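Local coordinates for protein aromatic-amino-acid:2-oxoglutarate transaminase (Candida albicans, PDB 6HND) that probably transfers amino groups between aromatic amino acids, and perhaps 2-aminoadipate, and 2-oxo acids, using bound pyridoxal 5'-phosphate, at residues B[309-321]-B[392-404]. Residues are numbered along the deposited sequence; the frame is centred on the assembly and turned at random.
Sequences DLEIDDYLKNHLT and VDGWLEWILKMRL
Leu310 lays its CD1 methyl over one face of the Arg403 guanidinium, 3.6 Å from CZ. The same methyl covers one face of the His319 ring, so it sits in the corner between these two nearly perpendicular groups. Ile312 lies in the first turn of helix 312-319. With CG1 beside its backbone N (chi1 -70°), the side chain crosses Leu396 and Glu397 at about a right angle. Ile312 CD1 comes 3.5 Å from CB of Asp393. The Glu397 chain bends at chi2 and brings OE2 to 3.3 Å from Ile312 CG1. Tyr315 takes CD2 of Leu400 over the centre of its ring, a CH-pi contact of 3.7 Å to the centroid, 12° off the normal. CD2 of Leu396 meets the ring edge, 4.1 Å from CE2. A bond to the backbone O of Tyr285 holds and satisfies the hydroxyl. At His319, a water bridges to Arg403: it lies 2.8 Å from ND1 and accepts from NH2 in the guanidinium plane. Asp393 forms a salt bridge with Arg149 of helix 137-151. The axes of 312-319 and 392-404 cross at 72°, 11.3 Å apart at closest. The contact packs the helix before strand 333-338 against helix 392-418 of the aminotransferase fold. An apolar centre of Ile312, Tyr315, Leu396 and Leu400 is bordered by Glu397 and Asp393 at one end and by water-bridged His319 and Arg403 at the other. Thr287 OG1 at NE and the water at NH2 probably fix the guanidinium's orientation.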
loop_
_atom_site.group_PDB
_atom_site.type_symbol
_atom_site.label_atom_id
_atom_site.label_comp_id
_atom_site.label_asym_id
_atom_site.label_seq_id
_atom_site.Cartn_x
_atom_site.Cartn_y
_atom_site.Cartn_z
ATOM N N ASP B 309 37.654 -5.023 2.732
ATOM C CA ASP B 309 37.663 -6.451 3.165
ATOM C C ASP B 309 37.250 -6.532 4.647
ATOM O O ASP B 309 37.896 -7.276 5.414
ATOM C CB ASP B 309 39.011 -7.117 2.849
ATOM C CG ASP B 309 40.233 -6.437 3.460
ATOM O OD1 ASP B 309 40.451 -6.602 4.675
ATOM O OD2 ASP B 309 40.973 -5.755 2.712
ATOM N N LEU B 310 36.187 -5.804 5.017
ATOM C CA LEU B 310 35.512 -5.838 6.345
ATOM C C LEU B 310 34.711 -7.150 6.460
ATOM O O LEU B 310 33.934 -7.455 5.536
ATOM C CB LEU B 310 34.600 -4.606 6.422
ATOM C CG LEU B 310 34.427 -3.952 7.790
ATOM C CD1 LEU B 310 33.165 -3.107 7.828
ATOM C CD2 LEU B 310 34.381 -4.983 8.892
ATOM N N GLU B 311 34.914 -7.934 7.522
ATOM C CA GLU B 311 34.218 -9.238 7.740
ATOM C C GLU B 311 32.957 -8.954 8.556
ATOM O O GLU B 311 32.933 -7.922 9.235
ATOM C CB GLU B 311 35.118 -10.248 8.475
ATOM C CG GLU B 311 36.421 -10.582 7.748
ATOM C CD GLU B 311 36.257 -11.323 6.426
ATOM O OE1 GLU B 311 35.862 -12.504 6.466
ATOM O OE2 GLU B 311 36.512 -10.719 5.352
ATOM N N ILE B 312 31.971 -9.848 8.530
ATOM C CA ILE B 312 30.630 -9.623 9.147
ATOM C C ILE B 312 30.779 -9.382 10.658
ATOM O O ILE B 312 30.231 -8.390 11.159
ATOM C CB ILE B 312 29.672 -10.798 8.848
ATOM C CG1 ILE B 312 29.266 -10.836 7.371
ATOM C CG2 ILE B 312 28.456 -10.719 9.767
ATOM C CD1 ILE B 312 28.192 -11.851 7.019
ATOM N N ASP B 313 31.458 -10.274 11.370
ATOM C CA ASP B 313 31.578 -10.239 12.856
ATOM C C ASP B 313 32.112 -8.873 13.288
ATOM O O ASP B 313 31.566 -8.286 14.263
ATOM C CB ASP B 313 32.449 -11.392 13.378
ATOM C CG ASP B 313 31.768 -12.762 13.308
ATOM O OD1 ASP B 313 30.492 -12.807 13.235
ATOM O OD2 ASP B 313 32.512 -13.794 13.321
ATOM N N ASP B 314 33.127 -8.377 12.579
ATOM C CA ASP B 314 33.836 -7.118 12.931
ATOM C C ASP B 314 32.859 -5.961 12.656
ATOM O O ASP B 314 32.730 -5.071 13.532
ATOM C CB ASP B 314 35.181 -7.031 12.195
ATOM C CG ASP B 314 35.943 -5.732 12.412
ATOM O OD1 ASP B 314 35.665 -5.027 13.408
ATOM O OD2 ASP B 314 36.801 -5.415 11.559
ATOM N N TYR B 315 32.158 -6.009 11.510
ATOM C CA TYR B 315 31.090 -5.050 11.137
ATOM C C TYR B 315 30.042 -4.983 12.258
ATOM O O TYR B 315 29.801 -3.905 12.832
ATOM C CB TYR B 315 30.449 -5.462 9.815
ATOM C CG TYR B 315 29.202 -4.691 9.449
ATOM C CD1 TYR B 315 29.252 -3.331 9.178
ATOM C CD2 TYR B 315 27.980 -5.329 9.367
ATOM C CE1 TYR B 315 28.122 -2.620 8.822
ATOM C CE2 TYR B 315 26.846 -4.641 8.972
ATOM C CZ TYR B 315 26.909 -3.278 8.717
ATOM O OH TYR B 315 25.778 -2.608 8.345
ATOM N N LEU B 316 29.449 -6.125 12.595
ATOM C CA LEU B 316 28.313 -6.172 13.547
ATOM C C LEU B 316 28.791 -5.615 14.878
ATOM O O LEU B 316 28.009 -4.892 15.519
ATOM C CB LEU B 316 27.807 -7.605 13.704
ATOM C CG LEU B 316 27.108 -8.193 12.484
ATOM C CD1 LEU B 316 26.596 -9.589 12.801
ATOM C CD2 LEU B 316 25.984 -7.288 11.995
ATOM N N LYS B 317 30.028 -5.928 15.263
ATOM C CA LYS B 317 30.515 -5.690 16.648
ATOM C C LYS B 317 31.010 -4.246 16.782
ATOM O O LYS B 317 30.679 -3.616 17.794
ATOM C CB LYS B 317 31.611 -6.693 17.016
ATOM C CG LYS B 317 31.957 -6.724 18.501
ATOM C CD LYS B 317 33.142 -7.609 18.854
ATOM C CE LYS B 317 33.537 -7.511 20.316
ATOM N NZ LYS B 317 33.622 -8.856 20.938
ATOM N N ASN B 318 31.775 -3.737 15.808
ATOM C CA ASN B 318 32.539 -2.479 15.987
ATOM C C ASN B 318 32.010 -1.369 15.075
ATOM O O ASN B 318 32.204 -0.212 15.455
ATOM C CB ASN B 318 34.033 -2.749 15.824
ATOM C CG ASN B 318 34.498 -3.822 16.795
ATOM O OD1 ASN B 318 34.365 -3.659 18.004
ATOM N ND2 ASN B 318 34.976 -4.942 16.279
ATOM N N HIS B 319 31.360 -1.672 13.946
ATOM C CA HIS B 319 30.945 -0.617 12.979
ATOM C C HIS B 319 29.489 -0.209 13.233
ATOM O O HIS B 319 29.234 0.996 13.434
ATOM C CB HIS B 319 31.235 -1.073 11.555
ATOM C CG HIS B 319 32.703 -1.156 11.310
ATOM N ND1 HIS B 319 33.404 -0.135 10.698
ATOM C CD2 HIS B 319 33.606 -2.097 11.665
ATOM C CE1 HIS B 319 34.681 -0.464 10.650
ATOM N NE2 HIS B 319 34.833 -1.669 11.242
ATOM N N LEU B 320 28.591 -1.185 13.253
ATOM C CA LEU B 320 27.131 -0.984 13.425
ATOM C C LEU B 320 26.863 -0.305 14.770
ATOM O O LEU B 320 27.299 -0.811 15.765
ATOM C CB LEU B 320 26.447 -2.348 13.315
ATOM C CG LEU B 320 25.015 -2.320 12.795
ATOM C CD1 LEU B 320 24.967 -1.682 11.408
ATOM C CD2 LEU B 320 24.425 -3.727 12.776
ATOM N N THR B 321 26.192 0.834 14.801
ATOM C CA THR B 321 25.777 1.447 16.080
ATOM C C THR B 321 24.483 0.781 16.525
ATOM O O THR B 321 23.590 0.637 15.702
ATOM C CB THR B 321 25.616 2.960 15.978
ATOM O OG1 THR B 321 26.778 3.471 15.313
ATOM C CG2 THR B 321 25.387 3.557 17.350
ATOM N N VAL B 392 20.631 -14.268 5.626
ATOM C CA VAL B 392 21.001 -13.060 6.400
ATOM C C VAL B 392 22.455 -12.685 6.079
ATOM O O VAL B 392 22.715 -11.519 5.691
ATOM C CB VAL B 392 20.742 -13.315 7.898
ATOM C CG1 VAL B 392 21.292 -12.210 8.790
ATOM C CG2 VAL B 392 19.251 -13.528 8.165
ATOM N N ASP B 393 23.393 -13.612 6.256
ATOM C CA ASP B 393 24.837 -13.268 6.216
ATOM C C ASP B 393 25.144 -12.855 4.778
ATOM O O ASP B 393 25.792 -11.810 4.583
ATOM C CB ASP B 393 25.720 -14.374 6.826
ATOM C CG ASP B 393 25.772 -14.291 8.346
ATOM O OD1 ASP B 393 24.888 -13.637 8.934
ATOM O OD2 ASP B 393 26.711 -14.834 8.943
ATOM N N GLY B 394 24.623 -13.593 3.806
ATOM C CA GLY B 394 24.848 -13.286 2.382
ATOM C C GLY B 394 24.305 -11.914 2.023
ATOM O O GLY B 394 24.931 -11.219 1.219
ATOM N N TRP B 395 23.180 -11.525 2.625
ATOM C CA TRP B 395 22.515 -10.218 2.386
ATOM C C TRP B 395 23.374 -9.132 3.037
ATOM O O TRP B 395 23.616 -8.081 2.369
ATOM C CB TRP B 395 21.063 -10.251 2.881
ATOM C CG TRP B 395 20.322 -8.967 2.709
ATOM C CD1 TRP B 395 19.757 -8.224 3.698
ATOM C CD2 TRP B 395 20.078 -8.265 1.486
ATOM N NE1 TRP B 395 19.180 -7.107 3.175
ATOM C CE2 TRP B 395 19.366 -7.099 1.821
ATOM C CE3 TRP B 395 20.380 -8.496 0.140
ATOM C CZ2 TRP B 395 18.951 -6.173 0.858
ATOM C CZ3 TRP B 395 19.978 -7.576 -0.814
ATOM C CH2 TRP B 395 19.278 -6.426 -0.456
ATOM N N LEU B 396 23.887 -9.394 4.241
ATOM C CA LEU B 396 24.890 -8.513 4.902
ATOM C C LEU B 396 26.110 -8.317 3.979
ATOM O O LEU B 396 26.591 -7.181 3.881
ATOM C CB LEU B 396 25.299 -9.111 6.257
ATOM C CG LEU B 396 24.284 -8.922 7.388
ATOM C CD1 LEU B 396 24.646 -9.777 8.598
ATOM C CD2 LEU B 396 24.161 -7.445 7.788
ATOM N N GLU B 397 26.594 -9.372 3.320
ATOM C CA GLU B 397 27.761 -9.286 2.418
ATOM C C GLU B 397 27.405 -8.360 1.246
ATOM O O GLU B 397 28.264 -7.578 0.836
ATOM C CB GLU B 397 28.206 -10.663 1.925
ATOM C CG GLU B 397 28.784 -11.573 3.001
ATOM C CD GLU B 397 30.125 -11.183 3.608
ATOM O OE1 GLU B 397 30.730 -10.167 3.145
ATOM O OE2 GLU B 397 30.558 -11.886 4.560
ATOM N N TRP B 398 26.182 -8.415 0.728
ATOM C CA TRP B 398 25.713 -7.442 -0.297
ATOM C C TRP B 398 25.644 -6.009 0.290
ATOM O O TRP B 398 26.039 -5.051 -0.396
ATOM C CB TRP B 398 24.379 -7.891 -0.898
ATOM C CG TRP B 398 23.759 -6.831 -1.747
ATOM C CD1 TRP B 398 22.863 -5.886 -1.345
ATOM C CD2 TRP B 398 24.036 -6.563 -3.130
ATOM N NE1 TRP B 398 22.558 -5.054 -2.383
ATOM C CE2 TRP B 398 23.246 -5.457 -3.498
ATOM C CE3 TRP B 398 24.824 -7.181 -4.103
ATOM C CZ2 TRP B 398 23.246 -4.938 -4.789
ATOM C CZ3 TRP B 398 24.806 -6.681 -5.382
ATOM C CH2 TRP B 398 24.051 -5.558 -5.713
ATOM N N ILE B 399 25.205 -5.841 1.529
ATOM C CA ILE B 399 25.174 -4.506 2.203
ATOM C C ILE B 399 26.610 -3.974 2.337
ATOM O O ILE B 399 26.812 -2.781 2.121
ATOM C CB ILE B 399 24.423 -4.609 3.556
ATOM C CG1 ILE B 399 22.918 -4.810 3.328
ATOM C CG2 ILE B 399 24.706 -3.408 4.447
ATOM C CD1 ILE B 399 22.167 -5.477 4.484
ATOM N N LEU B 400 27.588 -4.833 2.649
ATOM C CA LEU B 400 29.007 -4.413 2.786
ATOM C C LEU B 400 29.588 -3.990 1.426
ATOM O O LEU B 400 30.339 -2.978 1.397
ATOM C CB LEU B 400 29.812 -5.525 3.453
ATOM C CG LEU B 400 29.419 -5.807 4.900
ATOM C CD1 LEU B 400 30.295 -6.899 5.475
ATOM C CD2 LEU B 400 29.491 -4.548 5.751
ATOM N N LYS B 401 29.214 -4.631 0.321
ATOM C CA LYS B 401 29.650 -4.175 -1.031
ATOM C C LYS B 401 29.114 -2.764 -1.285
ATOM O O LYS B 401 29.891 -1.901 -1.765
ATOM C CB LYS B 401 29.178 -5.104 -2.148
ATOM C CG LYS B 401 29.824 -6.479 -2.189
ATOM C CD LYS B 401 29.403 -7.242 -3.402
ATOM C CE LYS B 401 30.123 -8.563 -3.558
ATOM N NZ LYS B 401 29.845 -9.460 -2.418
ATOM N N MET B 402 27.842 -2.532 -0.954
ATOM C CA MET B 402 27.195 -1.203 -1.128
ATOM C C MET B 402 27.900 -0.182 -0.234
ATOM O O MET B 402 28.077 0.950 -0.675
ATOM C CB MET B 402 25.708 -1.224 -0.766
ATOM C CG MET B 402 24.891 -2.250 -1.529
ATOM S SD MET B 402 23.527 -1.480 -2.423
ATOM C CE MET B 402 22.836 -0.415 -1.156
ATOM N N ARG B 403 28.256 -0.582 0.989
ATOM C CA ARG B 403 28.985 0.264 1.973
ATOM C C ARG B 403 30.229 0.883 1.324
ATOM O O ARG B 403 30.426 2.140 1.472
ATOM C CB ARG B 403 29.351 -0.578 3.200
ATOM C CG ARG B 403 30.169 0.171 4.227
ATOM C CD ARG B 403 30.390 -0.645 5.484
ATOM N NE ARG B 403 31.374 0.035 6.299
ATOM C CZ ARG B 403 32.698 0.012 6.083
ATOM N NH1 ARG B 403 33.231 -0.666 5.073
ATOM N NH2 ARG B 403 33.484 0.686 6.901
ATOM N N LEU B 404 31.019 0.045 0.635
ATOM C CA LEU B 404 32.318 0.413 0.010
ATOM C C LEU B 404 32.085 1.490 -1.030
ATOM O O LEU B 404 32.907 2.422 -1.063
ATOM C CB LEU B 404 32.972 -0.791 -0.666
ATOM C CG LEU B 404 33.753 -1.718 0.253
ATOM C CD1 LEU B 404 34.467 -2.778 -0.578
ATOM C CD2 LEU B 404 34.733 -0.928 1.108
HETATM O O HOH W 1 32.230 1.659 8.945
#